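Local coordinates for protein peptide amidase (PDB 1M22) that probably hydrolyses amide bonds as a serine amidase of the amidase signature family, most likely the C-terminal amides of peptides, at residues L101-F106 / R342-S347; T152-R157 / A195-V200; T418-P423 / L457-L462. All blocks are in the same frame, centred on the assembly; numbering follows the deposited sequence.

Interactions 2 and 3 are buried neighbours, their centres 8 Å apart, whereas interaction 1 lies near the surface, about 30 and 35 Å away between centres. Interaction 1 packs two loops mainly through apolar side chains and a CH-pi contact, with no hydrogen bond between them. Interaction 2 sets a turn against the end of helix 191-196 and relies on side-chain amides and backbone carbonyls. Interaction 3 lays a loop along strand 457-464 of the large mixed sheet, with valine and leucine packing plus three bridging waters. Ile196 and Pro458 join the inner pair: Ile196 CD1 comes within 3.3 Å of Gly419 O, and Pro458 CB within 3.3 Å of Gly198 N.

Interaction 1: residues L101-F106 / R342-S347; sequences LALQGF and RAPLRS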
loop_
_atom_site.group_PDB
_atom_site.type_symbol
_atom_site.label_atom_id
_atom_site.label_comp_id
_atom_site.label_asym_id
_atom_site.label_seq_id
_atom_site.Cartn_x
_atom_site.Cartn_y
_atom_site.Cartn_z
ATOM N N LEU A 101 15.184 -3.266 -14.958
ATOM C CA LEU A 101 15.963 -4.330 -15.575
ATOM C C LEU A 101 17.349 -4.407 -14.932
ATOM O O LEU A 101 18.030 -5.426 -15.024
ATOM C CB LEU A 101 16.096 -4.083 -17.080
ATOM C CG LEU A 101 14.804 -4.244 -17.885
ATOM C CD1 LEU A 101 15.046 -3.848 -19.332
ATOM C CD2 LEU A 101 14.325 -5.686 -17.799
ATOM N N ALA A 102 17.757 -3.328 -14.268
ATOM C CA ALA A 102 19.063 -3.280 -13.618
ATOM C C ALA A 102 19.191 -4.270 -12.459
ATOM O O ALA A 102 20.295 -4.712 -12.131
ATOM C CB ALA A 102 19.343 -1.865 -13.124
ATOM N N LEU A 103 18.067 -4.628 -11.843
ATOM C CA LEU A 103 18.088 -5.555 -10.712
ATOM C C LEU A 103 17.357 -6.872 -10.975
ATOM O O LEU A 103 16.938 -7.550 -10.036
ATOM C CB LEU A 103 17.481 -4.882 -9.478
ATOM C CG LEU A 103 18.152 -3.602 -8.976
ATOM C CD1 LEU A 103 17.347 -3.038 -7.819
ATOM C CD2 LEU A 103 19.579 -3.894 -8.546
ATOM N N GLN A 104 17.217 -7.241 -12.244
ATOM C CA GLN A 104 16.525 -8.474 -12.605
ATOM C C GLN A 104 17.173 -9.741 -12.045
ATOM O O GLN A 104 16.509 -10.766 -11.898
ATOM C CB GLN A 104 16.416 -8.592 -14.127
ATOM C CG GLN A 104 17.755 -8.599 -14.845
ATOM C CD GLN A 104 17.613 -8.841 -16.333
ATOM O OE1 GLN A 104 16.914 -8.106 -17.030
ATOM N NE2 GLN A 104 18.282 -9.875 -16.829
ATOM N N GLY A 105 18.466 -9.672 -11.738
ATOM C CA GLY A 105 19.159 -10.834 -11.205
ATOM C C GLY A 105 19.619 -10.650 -9.770
ATOM O O GLY A 105 20.438 -11.414 -9.257
ATOM N N PHE A 106 19.078 -9.626 -9.121
ATOM C CA PHE A 106 19.409 -9.293 -7.742
ATOM C C PHE A 106 18.397 -9.974 -6.814
ATOM O O PHE A 106 17.213 -9.633 -6.820
ATOM C CB PHE A 106 19.374 -7.770 -7.598
ATOM C CG PHE A 106 19.529 -7.274 -6.193
ATOM C CD1 PHE A 106 20.649 -7.598 -5.436
ATOM C CD2 PHE A 106 18.564 -6.441 -5.640
ATOM C CE1 PHE A 106 20.802 -7.093 -4.144
ATOM C CE2 PHE A 106 18.707 -5.935 -4.359
ATOM C CZ PHE A 106 19.828 -6.260 -3.608
ATOM N N ARG A 342 24.468 -5.382 -0.995
ATOM C CA ARG A 342 25.442 -5.678 -2.041
ATOM C C ARG A 342 24.806 -5.884 -3.410
ATOM O O ARG A 342 24.966 -6.933 -4.037
ATOM C CB ARG A 342 26.258 -6.914 -1.652
ATOM C CG ARG A 342 26.943 -6.783 -0.299
ATOM C CD ARG A 342 27.774 -8.011 0.021
ATOM N NE ARG A 342 28.877 -8.180 -0.919
ATOM C CZ ARG A 342 29.729 -9.198 -0.890
ATOM N NH1 ARG A 342 29.603 -10.139 0.033
ATOM N NH2 ARG A 342 30.709 -9.276 -1.781
ATOM N N ALA A 343 24.089 -4.868 -3.874
ATOM C CA ALA A 343 23.430 -4.926 -5.171
ATOM C C ALA A 343 24.455 -4.763 -6.292
ATOM O O ALA A 343 25.581 -4.315 -6.055
ATOM C CB ALA A 343 22.369 -3.830 -5.260
ATOM N N PRO A 344 24.082 -5.137 -7.529
ATOM C CA PRO A 344 24.995 -5.014 -8.673
ATOM C C PRO A 344 25.256 -3.547 -9.018
ATOM O O PRO A 344 26.205 -3.222 -9.733
ATOM C CB PRO A 344 24.264 -5.773 -9.779
ATOM C CG PRO A 344 22.820 -5.580 -9.427
ATOM C CD PRO A 344 22.818 -5.778 -7.931
ATOM N N LEU A 345 24.395 -2.672 -8.506
ATOM C CA LEU A 345 24.518 -1.229 -8.698
ATOM C C LEU A 345 25.062 -0.710 -7.374
ATOM O O LEU A 345 24.610 -1.138 -6.312
ATOM C CB LEU A 345 23.149 -0.594 -8.962
ATOM C CG LEU A 345 22.379 -1.029 -10.210
ATOM C CD1 LEU A 345 20.985 -0.415 -10.189
ATOM C CD2 LEU A 345 23.141 -0.602 -11.456
ATOM N N ARG A 346 26.020 0.209 -7.429
ATOM C CA ARG A 346 26.620 0.744 -6.212
ATOM C C ARG A 346 26.253 2.197 -5.940
ATOM O O ARG A 346 26.435 2.691 -4.828
ATOM C CB ARG A 346 28.144 0.611 -6.291
ATOM C CG ARG A 346 28.632 -0.819 -6.481
ATOM C CD ARG A 346 30.099 -0.863 -6.890
ATOM N NE ARG A 346 30.983 -0.272 -5.890
ATOM C CZ ARG A 346 31.145 -0.744 -4.657
ATOM N NH1 ARG A 346 30.479 -1.821 -4.261
ATOM N NH2 ARG A 346 31.978 -0.140 -3.819
ATOM N N SER A 347 25.733 2.883 -6.951
ATOM C CA SER A 347 25.374 4.283 -6.784
ATOM C C SER A 347 24.212 4.678 -7.674
ATOM O O SER A 347 23.830 3.947 -8.588
ATOM C CB SER A 347 26.568 5.171 -7.124
ATOM O OG SER A 347 26.872 5.076 -8.505
#
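The Phe106 ring carries the methyl of Ala343 over one face: CB stands 4.0 Å from the ring centroid and 20° off the normal, a CH-pi contact displaced toward the rim. The CE1 corner also meets the Ala343 backbone, with CE1 to CA at 3.6 Å. Pro344 CD and the carbonyl oxygen of Arg342 approach the ring obliquely, CD standing 3.8 Å from Phe106 CD1. With CG anti to the backbone N (chi1 173°), the Phe106 side chain reaches across to 342-347, its direction at about a right angle to that of Pro344. A type I beta turn from Leu103 to Phe106, closed by Phe106 N to Leu103 O, brings these two side chains to the same partner. In the other segment, Arg342 is the C-prime residue of the Schellman motif that ends helix 319-340, and Ala343 to Leu345 follow directly from it. Leu103 uses one branch: its CD2 lies 3.8 Å from Pro344 CG and 4.1 Å from Leu345 CD1, this one methyl touching both, with the proline and the leucine about a right angle apart around it. Farther along, Ala102 CB touches Leu345 CD1 at 3.7 Å. Leu345 reaches there with CG anti to its carbonyl carbon (chi1 -62°), and its side chain also packs on Leu351 of helix 348-357, while Phe354 of that helix touches Ala102. No hydrogen bond joins the two loops; polar links run to other places, as where Leu101 N bonds to Glu362 and Ser347 OG caps helix 348-357 at Asp350 N.

Interaction 2: residues T152-R157 / A195-V200; sequences TRNPYR and AINGVV
Asn154 slides its carboxamide past that of Asn197, the two side chains running in opposite directions with their amide planes 38° apart. Asn197 OD1 comes 3.3 Å from Asn154 CG and about as near to ND2, but the angle is poor and this is close packing without a hydrogen bond. The bond across the contact is Asn154 ND2 to Ile196 O, 3.2 Å long with an N-H...O angle of 156°. Ile196 O lies near the plane of the Asn154 amide, whereas the nitrogen sits well above the carbonyl plane of Ile196, away from its lone pairs. CG anti to the backbone N (chi1 -170°) carries the amide there. Its other end is held too: OD1 accepts from Tyr156 N at 2.8 Å, and ND2 has a second acceptor in Ser161 O, so the flip of the amide is fixed by bonds at both ends. Beside it, Pro155 CD packs 3.4 Å from Asn197 OD1, while Asn197 ND2 turns to Pro193 O and Pro162 O. Tyr156 leans the CE1 side of its ring on the backbone past the helix, CE1 reaching Asn197 O at 3.2 Å in an oblique approach; its OH bonds to Arg488 O. The pieces are familiar ones: an Asx turn at Asn154 within a type I beta turn, set against a Schellman motif with Gly198 as C-prime residue, at the end of helix 191-196, which starts just after the nucleophile Ser189.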
loop_
_atom_site.group_PDB
_atom_site.type_symbol
_atom_site.label_atom_id
_atom_site.label_comp_id
_atom_site.label_asym_id
_atom_site.label_seq_id
_atom_site.Cartn_x
_atom_site.Cartn_y
_atom_site.Cartn_z
ATOM N N THR A 152 0.713 -2.832 -15.719
ATOM C CA THR A 152 -0.341 -3.461 -14.935
ATOM C C THR A 152 -1.641 -2.754 -15.322
ATOM O O THR A 152 -1.650 -1.549 -15.572
ATOM C CB THR A 152 -0.063 -3.308 -13.424
ATOM O OG1 THR A 152 1.134 -4.026 -13.094
ATOM C CG2 THR A 152 -1.220 -3.859 -12.596
ATOM N N ARG A 153 -2.736 -3.505 -15.374
ATOM C CA ARG A 153 -4.028 -2.954 -15.768
ATOM C C ARG A 153 -5.095 -3.032 -14.689
ATOM O O ARG A 153 -5.114 -3.967 -13.889
ATOM C CB ARG A 153 -4.529 -3.671 -17.026
ATOM C CG ARG A 153 -3.601 -3.489 -18.214
ATOM C CD ARG A 153 -4.018 -4.315 -19.415
ATOM N NE ARG A 153 -3.130 -4.068 -20.550
ATOM C CZ ARG A 153 -3.142 -2.961 -21.287
ATOM N NH1 ARG A 153 -4.001 -1.986 -21.021
ATOM N NH2 ARG A 153 -2.289 -2.825 -22.293
ATOM N N ASN A 154 -5.988 -2.046 -14.679
ATOM C CA ASN A 154 -7.084 -2.016 -13.716
ATOM C C ASN A 154 -8.068 -3.115 -14.122
ATOM O O ASN A 154 -8.562 -3.128 -15.252
ATOM C CB ASN A 154 -7.772 -0.656 -13.758
ATOM C CG ASN A 154 -8.753 -0.466 -12.630
ATOM O OD1 ASN A 154 -9.613 -1.317 -12.390
ATOM N ND2 ASN A 154 -8.633 0.659 -11.926
ATOM N N PRO A 155 -8.376 -4.046 -13.211
ATOM C CA PRO A 155 -9.305 -5.129 -13.551
ATOM C C PRO A 155 -10.751 -4.717 -13.804
ATOM O O PRO A 155 -11.519 -5.481 -14.398
ATOM C CB PRO A 155 -9.160 -6.088 -12.373
ATOM C CG PRO A 155 -8.890 -5.163 -11.223
ATOM C CD PRO A 155 -7.920 -4.153 -11.811
ATOM N N TYR A 156 -11.129 -3.523 -13.363
ATOM C CA TYR A 156 -12.495 -3.052 -13.568
ATOM C C TYR A 156 -12.712 -2.563 -14.996
ATOM O O TYR A 156 -13.841 -2.513 -15.477
ATOM C CB TYR A 156 -12.847 -1.953 -12.555
ATOM C CG TYR A 156 -12.990 -2.490 -11.148
ATOM C CD1 TYR A 156 -11.870 -2.710 -10.347
ATOM C CD2 TYR A 156 -14.241 -2.860 -10.651
ATOM C CE1 TYR A 156 -11.994 -3.293 -9.085
ATOM C CE2 TYR A 156 -14.374 -3.443 -9.394
ATOM C CZ TYR A 156 -13.246 -3.658 -8.619
ATOM O OH TYR A 156 -13.371 -4.254 -7.379
ATOM N N ARG A 157 -11.619 -2.212 -15.664
ATOM C CA ARG A 157 -11.641 -1.751 -17.053
ATOM C C ARG A 157 -10.170 -1.785 -17.445
ATOM O O ARG A 157 -9.417 -0.867 -17.130
ATOM C CB ARG A 157 -12.207 -0.339 -17.128
ATOM C CG ARG A 157 -12.513 0.149 -18.519
ATOM C CD ARG A 157 -13.300 1.439 -18.372
ATOM N NE ARG A 157 -14.687 1.173 -18.582
ATOM C CZ ARG A 157 -15.780 1.256 -17.833
ATOM N NH1 ARG A 157 -15.871 1.651 -16.568
ATOM N NH2 ARG A 157 -16.866 0.884 -18.475
ATOM N N ALA A 195 -7.839 2.535 -3.512
ATOM C CA ALA A 195 -9.132 3.133 -3.833
ATOM C C ALA A 195 -9.500 2.940 -5.304
ATOM O O ALA A 195 -10.641 2.605 -5.631
ATOM C CB ALA A 195 -9.118 4.623 -3.492
ATOM N N ILE A 196 -8.524 3.161 -6.181
ATOM C CA ILE A 196 -8.711 3.047 -7.626
ATOM C C ILE A 196 -9.123 1.638 -8.056
ATOM O O ILE A 196 -9.837 1.466 -9.054
ATOM C CB ILE A 196 -7.405 3.488 -8.344
ATOM C CG1 ILE A 196 -7.263 5.012 -8.256
ATOM C CG2 ILE A 196 -7.383 3.001 -9.797
ATOM C CD1 ILE A 196 -8.222 5.782 -9.139
ATOM N N ASN A 197 -8.690 0.637 -7.296
ATOM C CA ASN A 197 -9.010 -0.754 -7.601
ATOM C C ASN A 197 -10.029 -1.382 -6.643
ATOM O O ASN A 197 -10.135 -2.605 -6.551
ATOM C CB ASN A 197 -7.719 -1.579 -7.651
ATOM C CG ASN A 197 -6.813 -1.166 -8.800
ATOM O OD1 ASN A 197 -7.082 -1.482 -9.963
ATOM N ND2 ASN A 197 -5.744 -0.443 -8.486
ATOM N N GLY A 198 -10.767 -0.539 -5.925
ATOM C CA GLY A 198 -11.817 -1.021 -5.041
ATOM C C GLY A 198 -11.478 -1.929 -3.879
ATOM O O GLY A 198 -12.259 -2.828 -3.547
ATOM N N VAL A 199 -10.336 -1.693 -3.242
ATOM C CA VAL A 199 -9.932 -2.502 -2.099
ATOM C C VAL A 199 -9.505 -1.622 -0.935
ATOM O O VAL A 199 -9.437 -0.395 -1.056
ATOM C CB VAL A 199 -8.771 -3.475 -2.456
ATOM C CG1 VAL A 199 -9.223 -4.449 -3.535
ATOM C CG2 VAL A 199 -7.547 -2.699 -2.914
ATOM N N VAL A 200 -9.243 -2.263 0.197
ATOM C CA VAL A 200 -8.807 -1.566 1.396
ATOM C C VAL A 200 -7.290 -1.422 1.368
ATOM O O VAL A 200 -6.569 -2.355 0.995
ATOM C CB VAL A 200 -9.209 -2.354 2.670
ATOM C CG1 VAL A 200 -8.602 -1.704 3.915
ATOM C CG2 VAL A 200 -10.727 -2.422 2.786
#

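Interaction 3: residues T418-P423 / L457-L462; sequences TGVAWP and LPVGLL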
loop_
_atom_site.group_PDB
_atom_site.type_symbol
_atom_site.label_atom_id
_atom_site.label_comp_id
_atom_site.label_asym_id
_atom_site.label_seq_id
_atom_site.Cartn_x
_atom_site.Cartn_y
_atom_site.Cartn_z
ATOM N N THR A 418 -9.587 9.719 -3.832
ATOM C CA THR A 418 -9.143 10.302 -5.089
ATOM C C THR A 418 -10.288 10.171 -6.090
ATOM O O THR A 418 -11.412 9.856 -5.705
ATOM C CB THR A 418 -7.874 9.569 -5.609
ATOM O OG1 THR A 418 -7.393 10.212 -6.795
ATOM C CG2 THR A 418 -8.175 8.100 -5.911
ATOM N N GLY A 419 -10.010 10.435 -7.363
ATOM C CA GLY A 419 -11.038 10.307 -8.384
ATOM C C GLY A 419 -11.042 8.881 -8.902
ATOM O O GLY A 419 -10.577 7.971 -8.214
ATOM N N VAL A 420 -11.561 8.669 -10.108
ATOM C CA VAL A 420 -11.597 7.324 -10.672
ATOM C C VAL A 420 -10.467 7.087 -11.662
ATOM O O VAL A 420 -9.791 8.019 -12.096
ATOM C CB VAL A 420 -12.935 7.040 -11.383
ATOM C CG1 VAL A 420 -14.075 7.126 -10.384
ATOM C CG2 VAL A 420 -13.141 8.020 -12.528
ATOM N N ALA A 421 -10.264 5.820 -12.007
ATOM C CA ALA A 421 -9.220 5.436 -12.945
ATOM C C ALA A 421 -9.380 6.159 -14.279
ATOM O O ALA A 421 -10.496 6.417 -14.734
ATOM C CB ALA A 421 -9.250 3.929 -13.160
ATOM N N TRP A 422 -8.248 6.465 -14.897
ATOM C CA TRP A 422 -8.201 7.163 -16.176
ATOM C C TRP A 422 -7.574 6.255 -17.232
ATOM O O TRP A 422 -6.906 5.275 -16.902
ATOM C CB TRP A 422 -7.351 8.424 -16.021
ATOM C CG TRP A 422 -5.979 8.123 -15.488
ATOM C CD1 TRP A 422 -4.851 7.874 -16.216
ATOM C CD2 TRP A 422 -5.607 7.974 -14.110
ATOM N NE1 TRP A 422 -3.800 7.577 -15.379
ATOM C CE2 TRP A 422 -4.237 7.633 -14.081
ATOM C CE3 TRP A 422 -6.302 8.095 -12.898
ATOM C CZ2 TRP A 422 -3.545 7.409 -12.885
ATOM C CZ3 TRP A 422 -5.613 7.871 -11.707
ATOM C CH2 TRP A 422 -4.248 7.532 -11.713
ATOM N N PRO A 423 -7.791 6.561 -18.522
ATOM C CA PRO A 423 -7.213 5.743 -19.591
ATOM C C PRO A 423 -5.692 5.729 -19.442
ATOM O O PRO A 423 -5.077 6.779 -19.252
ATOM C CB PRO A 423 -7.654 6.472 -20.859
ATOM C CG PRO A 423 -8.954 7.084 -20.462
ATOM C CD PRO A 423 -8.668 7.608 -19.075
ATOM N N LEU A 457 -16.382 2.444 -12.022
ATOM C CA LEU A 457 -15.019 2.521 -11.502
ATOM C C LEU A 457 -15.053 2.825 -10.001
ATOM O O LEU A 457 -15.739 3.745 -9.561
ATOM C CB LEU A 457 -14.241 3.597 -12.260
ATOM C CG LEU A 457 -14.131 3.353 -13.775
ATOM C CD1 LEU A 457 -13.453 4.539 -14.439
ATOM C CD2 LEU A 457 -13.353 2.071 -14.041
ATOM N N PRO A 458 -14.304 2.052 -9.199
ATOM C CA PRO A 458 -14.269 2.243 -7.745
ATOM C C PRO A 458 -13.825 3.595 -7.210
ATOM O O PRO A 458 -12.943 4.249 -7.766
ATOM C CB PRO A 458 -13.328 1.141 -7.270
ATOM C CG PRO A 458 -13.485 0.076 -8.298
ATOM C CD PRO A 458 -13.515 0.867 -9.582
ATOM N N VAL A 459 -14.443 3.970 -6.095
ATOM C CA VAL A 459 -14.135 5.196 -5.366
ATOM C C VAL A 459 -14.016 4.780 -3.900
ATOM O O VAL A 459 -14.767 3.922 -3.429
ATOM C CB VAL A 459 -15.257 6.249 -5.500
ATOM C CG1 VAL A 459 -14.958 7.447 -4.613
ATOM C CG2 VAL A 459 -15.383 6.690 -6.949
ATOM N N GLY A 460 -13.068 5.377 -3.188
ATOM C CA GLY A 460 -12.882 5.032 -1.791
ATOM C C GLY A 460 -13.055 6.180 -0.819
ATOM O O GLY A 460 -12.998 7.354 -1.196
ATOM N N LEU A 461 -13.297 5.821 0.437
ATOM C CA LEU A 461 -13.444 6.782 1.525
ATOM C C LEU A 461 -12.159 6.702 2.348
ATOM O O LEU A 461 -11.793 5.634 2.865
ATOM C CB LEU A 461 -14.646 6.425 2.403
ATOM C CG LEU A 461 -14.893 7.355 3.594
ATOM C CD1 LEU A 461 -15.243 8.751 3.098
ATOM C CD2 LEU A 461 -16.017 6.791 4.446
ATOM N N LEU A 462 -11.476 7.834 2.458
ATOM C CA LEU A 462 -10.217 7.918 3.188
ATOM C C LEU A 462 -10.394 8.349 4.635
ATOM O O LEU A 462 -11.161 9.268 4.926
ATOM C CB LEU A 462 -9.294 8.921 2.494
ATOM C CG LEU A 462 -7.926 9.165 3.128
ATOM C CD1 LEU A 462 -7.018 7.985 2.852
ATOM C CD2 LEU A 462 -7.324 10.440 2.556
HETATM O O HOH W 1 -11.468 7.211 -4.613
HETATM O O HOH W 2 -10.700 5.660 -6.751
HETATM O O HOH W 3 -11.320 3.717 -10.153
#
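Val420 turns its side chain onto segment 457-462 of strand 457-464, and each of its atoms has a partner there. CB meets Leu457 CB at 3.8 Å, where the two side chains cross at about a right angle. From CB, the CG1 branch, anti to the carbonyl carbon (chi1 -62°), runs toward Val459 and ends 3.7 Å from its CG2. The other methyl, CG2, has Leu457 CD1 alongside it at 4.0 Å, as CB also does. That same Leu457 CD1 reaches on along the loop to Ala421 O at 3.5 Å. Ile454 of the preceding strand 446-454 touches both Val420 and Val459, while Met289 and Leu292 of helix 289-302 also pack on Val459, which extends the apolar packing beyond the two segments. Ala421 and Thr418 instead pack on Ile196 of helix 191-196, joining this loop to the helix after Ser189. Strand 457-464 is part of the large mixed sheet next to strand 412-416, from which the loop has just emerged. No direct hydrogen bond links the two segments here; waters span the gap. One water accepts hydrogen bonds from both Gly460 N (2.8 Å) and Thr418 N. A second donates to Gly419 O and to Pro458 O, and a third accepts from Ala421 N at 3.0 Å while donating to Pro458 O. Pro458 O thus accepts hydrogen bonds from two waters, and solvent satisfies backbone groups that the two segments do not pair directly; the direct contact is mostly apolar, carried by Val420, Leu457 and Val459.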